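Kynurenine formamidase (Bacillus anthracis, PDB 4CO9) catalyses the zinc-dependent hydrolysis of N-formyl-L-kynurenine to L-kynurenine and formate, the second step of tryptophan degradation by the kynurenine pathway. Local coordinates at residues Leu110-Ser115 with Val178-Ala183; Thr82-Val87 with Val182-Tyr187. All blocks are in the same frame, centred on the assembly; numbering follows the deposited sequence.

Contact 1 of 2, residues Leu110-Ser115 with Val178-Ala183; sequences LLRTSS and VLDHVA
Arg-112 and Leu-179 make the central polar and apolar meeting of this contact. The NE of Arg-112 donates to the carbonyl O of Leu-179 at 3.0 Å, with a nearly straight N-H...O angle of 166°. Leu-179 O lies in the guanidinium plane, whereas NE stands above the plane of that carbonyl. The opposite face of the same carbonyl is approached by Val-182 N, which closes the type I beta turn Leu-179 to Val-182, so two donors grip one oxygen. A second, more bent bond runs from Arg-112 NH2 to Val-182 O at 2.6 Å, and the arginine thereby holds both ends of the turn through their carbonyls. CG of Arg-112 is anti to the backbone N (chi1 -167°), and a later bend at chi3 (-58°) turns the guanidinium edge to the turn. NH1 also forms a salt bridge with Asp-184 and, in one of two deposited conformers of the acid, with Asp-86.

Strand 108-112 is an inner strand of the large mixed sheet of this Cyclase 1 superfamily enzyme, and 178-183 belongs to the loop that joins strands 172-175 and 185-190 of that sheet. Just past the end of strand 108-112, Ser-114 OG donates to Asp-180 OD1 at 2.9 Å, meeting the carboxylate on its syn side.

Apolar packing comes mainly from Leu-179. Its CD1 lies 4.1 Å from Leu-110 CB, and its CB is 3.9 Å from Arg-112 CG, so Leu-179 packs along the methylene part of the arginine. The same CD1 methyl also lies against the strand backbone, 3.8 Å from Leu-111 O.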
loop_
_atom_site.group_PDB
_atom_site.type_symbol
_atom_site.label_atom_id
_atom_site.label_comp_id
_atom_site.label_asym_id
_atom_site.label_seq_id
_atom_site.Cartn_x
_atom_site.Cartn_y
_atom_site.Cartn_z
ATOM N N LEU C 110 16.479 4.168 7.749
ATOM C CA LEU C 110 16.716 3.573 6.429
ATOM C C LEU C 110 18.196 3.587 6.123
ATOM O O LEU C 110 18.862 4.617 6.281
ATOM C CB LEU C 110 15.952 4.310 5.329
ATOM C CG LEU C 110 14.464 4.543 5.559
ATOM C CD1 LEU C 110 13.812 5.238 4.380
ATOM C CD2 LEU C 110 13.735 3.242 5.871
ATOM N N LEU C 111 18.700 2.443 5.671
ATOM C CA LEU C 111 20.107 2.246 5.372
ATOM C C LEU C 111 20.335 2.180 3.867
ATOM O O LEU C 111 19.822 1.281 3.198
ATOM C CB LEU C 111 20.599 0.950 6.020
ATOM C CG LEU C 111 20.334 0.743 7.504
ATOM C CD1 LEU C 111 20.940 -0.573 7.978
ATOM C CD2 LEU C 111 20.908 1.889 8.314
ATOM N N ARG C 112 21.088 3.147 3.339
ATOM C CA ARG C 112 21.522 3.122 1.953
ATOM C C ARG C 112 22.844 2.364 1.842
ATOM O O ARG C 112 23.890 2.873 2.244
ATOM C CB ARG C 112 21.704 4.543 1.386
ATOM C CG ARG C 112 21.856 4.559 -0.129
ATOM C CD ARG C 112 22.349 5.881 -0.729
ATOM N NE ARG C 112 21.489 7.019 -0.401
ATOM C CZ ARG C 112 21.659 7.793 0.664
ATOM N NH1 ARG C 112 22.687 7.595 1.498
ATOM N NH2 ARG C 112 20.811 8.777 0.895
ATOM N N THR C 113 22.786 1.134 1.343
ATOM C CA THR C 113 23.999 0.367 1.058
ATOM C C THR C 113 24.522 0.692 -0.332
ATOM O O THR C 113 25.708 0.552 -0.584
ATOM C CB THR C 113 23.777 -1.162 1.138
ATOM O OG1 THR C 113 22.999 -1.596 0.019
ATOM C CG2 THR C 113 23.104 -1.566 2.440
ATOM N N SER C 114 23.628 1.113 -1.224
ATOM C CA SER C 114 23.940 1.328 -2.635
ATOM C C SER C 114 24.656 0.129 -3.240
ATOM O O SER C 114 25.488 0.287 -4.131
ATOM C CB SER C 114 24.785 2.596 -2.824
ATOM O OG SER C 114 24.103 3.741 -2.318
ATOM N N SER C 115 24.345 -1.066 -2.744
ATOM C CA SER C 115 25.077 -2.270 -3.139
ATOM C C SER C 115 24.526 -2.884 -4.419
ATOM O O SER C 115 25.270 -3.501 -5.182
ATOM C CB SER C 115 25.093 -3.287 -2.026
ATOM O OG SER C 115 25.739 -4.474 -2.455
ATOM N N VAL C 178 14.328 2.197 -2.466
ATOM C CA VAL C 178 15.180 2.793 -3.492
ATOM C C VAL C 178 15.644 4.144 -2.981
ATOM O O VAL C 178 14.834 5.053 -2.807
ATOM C CB VAL C 178 14.389 3.011 -4.782
ATOM C CG1 VAL C 178 15.287 3.568 -5.879
ATOM C CG2 VAL C 178 13.731 1.712 -5.217
ATOM N N LEU C 179 16.943 4.264 -2.711
ATOM C CA LEU C 179 17.458 5.431 -2.016
ATOM C C LEU C 179 18.571 6.191 -2.744
ATOM O O LEU C 179 19.074 7.170 -2.215
ATOM C CB LEU C 179 17.967 5.011 -0.626
ATOM C CG LEU C 179 16.974 4.373 0.340
ATOM C CD1 LEU C 179 17.693 3.978 1.621
ATOM C CD2 LEU C 179 15.799 5.292 0.640
ATOM N N ASP C 180 18.956 5.780 -3.944
ATOM C CA ASP C 180 20.084 6.459 -4.605
ATOM C C ASP C 180 19.746 7.889 -5.068
ATOM O O ASP C 180 20.640 8.709 -5.198
ATOM C CB ASP C 180 20.691 5.600 -5.715
ATOM C CG ASP C 180 21.775 4.646 -5.194
ATOM O OD1 ASP C 180 21.800 4.320 -3.974
ATOM O OD2 ASP C 180 22.618 4.228 -6.013
ATOM N N HIS C 181 18.457 8.197 -5.203
ATOM C CA HIS C 181 18.010 9.516 -5.622
ATOM C C HIS C 181 17.637 10.436 -4.452
ATOM O O HIS C 181 17.138 11.520 -4.672
ATOM C CB HIS C 181 16.837 9.408 -6.599
ATOM C CG HIS C 181 15.608 8.780 -6.013
ATOM N ND1 HIS C 181 15.517 7.431 -5.746
ATOM C CD2 HIS C 181 14.418 9.316 -5.648
ATOM C CE1 HIS C 181 14.336 7.164 -5.222
ATOM N NE2 HIS C 181 13.645 8.288 -5.160
ATOM N N VAL C 182 17.879 10.012 -3.216
ATOM C CA VAL C 182 17.552 10.834 -2.061
ATOM C C VAL C 182 18.767 11.052 -1.168
ATOM O O VAL C 182 19.621 10.179 -0.997
ATOM C CB VAL C 182 16.371 10.253 -1.237
ATOM C CG1 VAL C 182 15.190 9.958 -2.144
ATOM C CG2 VAL C 182 16.782 9.014 -0.472
ATOM N N ALA C 183 18.816 12.232 -0.576
ATOM C CA ALA C 183 19.926 12.615 0.274
ATOM C C ALA C 183 19.736 12.062 1.671
ATOM O O ALA C 183 18.601 11.781 2.104
ATOM C CB ALA C 183 20.032 14.135 0.319
#

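Contact 2 of 2, residues Thr82-Val87 with Val182-Tyr187; sequences TRIIDV and VADGDY
Backbone bonds carry the pairing of Thr-82 with Tyr-187 and of Ile-84 with Gly-185. Each is an antiparallel hydrogen-bonded pair: Thr-82 N reaches Tyr-187 O at 2.8 Å and Tyr-187 N returns to Thr-82 O, while Ile-84 N donates to Gly-185 O at 2.8 Å and Gly-185 N to Ile-84 O. Between them Arg-83 faces Asp-186 as a non-hydrogen-bonded pair, where the CA of each residue approaches a carbonyl oxygen of the other strand.

Side-chain charge is matched at this middle pair. Arg-83 NE bridges to Asp-186 OD1 at 2.6 Å; the oxygen lies in the guanidinium plane, is met on its syn side, and the two flat groups are turned 50° apart. Bends at chi2 (94°) and chi3 bring NE to Asp-186 across the strand pair, and NH1 of the arginine is held by His-102 O.

Within the mixed sheet of this cyclase-superfamily fold, strand 185-190 runs between 81-86 and 207-210, and the short segments diverge from exact antiparallel, their directions 148° apart.

Apolar contact gathers on the face bearing Thr-82, Ile-84 and Tyr-187. Ile-84 CD1 comes to 3.6 Å from Tyr-187 CE1, the side chains crossing at about a right angle, and to 4.1 Å from Val-182 CG2. The phenol OH donates to Ala-183 O at 2.6 Å, pinning the ring to the preceding loop. In the conformer given, Thr-82 CG2 lies 3.8 Å from Tyr-187 CB.

At the C-terminal end of strand 81-86 a water accepts from Asp-86 N and donates to Asp-184 OD2; the other partner of the Asp-184 carboxylate is Arg-112.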
loop_
_atom_site.group_PDB
_atom_site.type_symbol
_atom_site.label_atom_id
_atom_site.label_comp_id
_atom_site.label_asym_id
_atom_site.label_seq_id
_atom_site.Cartn_x
_atom_site.Cartn_y
_atom_site.Cartn_z
ATOM N N THR C 82 11.642 9.557 10.039
ATOM C CA THR C 82 12.644 8.571 9.674
ATOM C C THR C 82 13.942 9.283 9.392
ATOM O O THR C 82 13.950 10.429 8.947
ATOM C CB THR C 82 12.333 7.693 8.414
ATOM O OG1 THR C 82 13.227 6.569 8.359
ATOM C CG2 THR C 82 12.534 8.448 7.123
ATOM N N ARG C 83 15.042 8.605 9.692
ATOM C CA ARG C 83 16.355 9.090 9.353
ATOM C C ARG C 83 16.950 8.181 8.295
ATOM O O ARG C 83 16.803 6.966 8.373
ATOM C CB ARG C 83 17.255 9.106 10.590
ATOM C CG ARG C 83 18.670 9.458 10.203
ATOM C CD ARG C 83 19.061 10.921 10.313
ATOM N NE ARG C 83 18.554 11.612 11.499
ATOM C CZ ARG C 83 19.193 11.677 12.660
ATOM N NH1 ARG C 83 20.372 11.086 12.821
ATOM N NH2 ARG C 83 18.655 12.355 13.668
ATOM N N ILE C 84 17.629 8.770 7.316
ATOM C CA ILE C 84 18.318 8.021 6.280
ATOM C C ILE C 84 19.828 8.255 6.364
ATOM O O ILE C 84 20.276 9.403 6.446
ATOM C CB ILE C 84 17.817 8.435 4.890
ATOM C CG1 ILE C 84 16.287 8.270 4.835
ATOM C CG2 ILE C 84 18.517 7.639 3.804
ATOM C CD1 ILE C 84 15.681 8.535 3.481
ATOM N N ILE C 85 20.592 7.165 6.354
ATOM C CA ILE C 85 22.045 7.221 6.469
ATOM C C ILE C 85 22.698 6.364 5.420
ATOM O O ILE C 85 22.093 5.422 4.892
ATOM C CB ILE C 85 22.568 6.788 7.864
ATOM C CG1 ILE C 85 22.217 5.341 8.169
ATOM C CG2 ILE C 85 22.035 7.726 8.945
ATOM C CD1 ILE C 85 22.822 4.811 9.456
ATOM N N ASP C 86 23.943 6.700 5.130
ATOM C CA ASP C 86 24.735 5.987 4.150
ATOM C C ASP C 86 25.636 4.960 4.827
ATOM O O ASP C 86 26.471 5.304 5.663
ATOM C CB ASP C 86 25.552 6.928 3.276
ATOM C CG ASP C 86 26.092 6.237 2.049
ATOM O OD1 ASP C 86 27.104 5.521 2.168
ATOM O OD2 ASP C 86 25.474 6.382 0.968
ATOM N N VAL C 87 25.479 3.701 4.427
ATOM C CA VAL C 87 26.334 2.610 4.893
ATOM C C VAL C 87 26.863 1.824 3.689
ATOM O O VAL C 87 26.972 0.605 3.727
ATOM C CB VAL C 87 25.606 1.695 5.881
ATOM C CG1 VAL C 87 25.401 2.416 7.206
ATOM C CG2 VAL C 87 24.264 1.232 5.327
ATOM N N VAL C 182 17.879 10.012 -3.216
ATOM C CA VAL C 182 17.552 10.834 -2.061
ATOM C C VAL C 182 18.767 11.052 -1.168
ATOM O O VAL C 182 19.621 10.179 -0.997
ATOM C CB VAL C 182 16.371 10.253 -1.237
ATOM C CG1 VAL C 182 15.190 9.958 -2.144
ATOM C CG2 VAL C 182 16.782 9.014 -0.472
ATOM N N ALA C 183 18.816 12.232 -0.576
ATOM C CA ALA C 183 19.926 12.615 0.274
ATOM C C ALA C 183 19.736 12.062 1.671
ATOM O O ALA C 183 18.601 11.781 2.104
ATOM C CB ALA C 183 20.032 14.135 0.319
ATOM N N ASP C 184 20.846 11.935 2.396
ATOM C CA ASP C 184 20.797 11.589 3.807
ATOM C C ASP C 184 20.019 12.637 4.570
ATOM O O ASP C 184 19.968 13.799 4.168
ATOM C CB ASP C 184 22.202 11.514 4.407
ATOM C CG ASP C 184 23.018 10.369 3.867
ATOM O OD1 ASP C 184 22.455 9.401 3.321
ATOM O OD2 ASP C 184 24.250 10.406 4.047
ATOM N N GLY C 185 19.435 12.245 5.692
ATOM C CA GLY C 185 18.788 13.207 6.558
ATOM C C GLY C 185 17.453 12.745 7.076
ATOM O O GLY C 185 17.158 11.542 7.113
ATOM N N ASP C 186 16.640 13.724 7.463
ATOM C CA ASP C 186 15.392 13.479 8.133
ATOM C C ASP C 186 14.204 13.667 7.217
ATOM O O ASP C 186 14.125 14.637 6.460
ATOM C CB ASP C 186 15.259 14.385 9.347
ATOM C CG ASP C 186 16.139 13.934 10.492
ATOM O OD1 ASP C 186 16.400 12.711 10.629
ATOM O OD2 ASP C 186 16.552 14.800 11.264
ATOM N N TYR C 187 13.276 12.726 7.311
ATOM C CA TYR C 187 12.102 12.716 6.484
ATOM C C TYR C 187 10.936 12.213 7.298
ATOM O O TYR C 187 11.107 11.716 8.417
ATOM C CB TYR C 187 12.301 11.760 5.311
ATOM C CG TYR C 187 13.404 12.121 4.363
ATOM C CD1 TYR C 187 14.735 11.804 4.651
ATOM C CD2 TYR C 187 13.124 12.739 3.152
ATOM C CE1 TYR C 187 15.743 12.113 3.758
ATOM C CE2 TYR C 187 14.122 13.061 2.263
ATOM C CZ TYR C 187 15.425 12.742 2.561
ATOM O OH TYR C 187 16.408 13.085 1.667
HETATM O O HOH W 1 25.066 9.175 6.328
#

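Overall arrangement
Contacts 1 and 2 lie on the same side of the chain's centre, their centres about 8 Å apart, and share Val-182 and Ala-183. Contact 1 is the more buried: side chains of 110-115, chiefly one arginine, anchor an irregular loop through its carbonyls. Contact 2 is partly buried and is mainly beta pairing, with a salt bridge on one face of the sheet and apolar packing on the other. Strands 108-112 and 81-86 are parallel neighbours, so the two contacts join directly: Leu-111 CD2 packs on Ile-85 CD1 at 3.7 Å, and Arg-112 O probably accepts a hydrogen bond from Val-87 N at 2.8 Å.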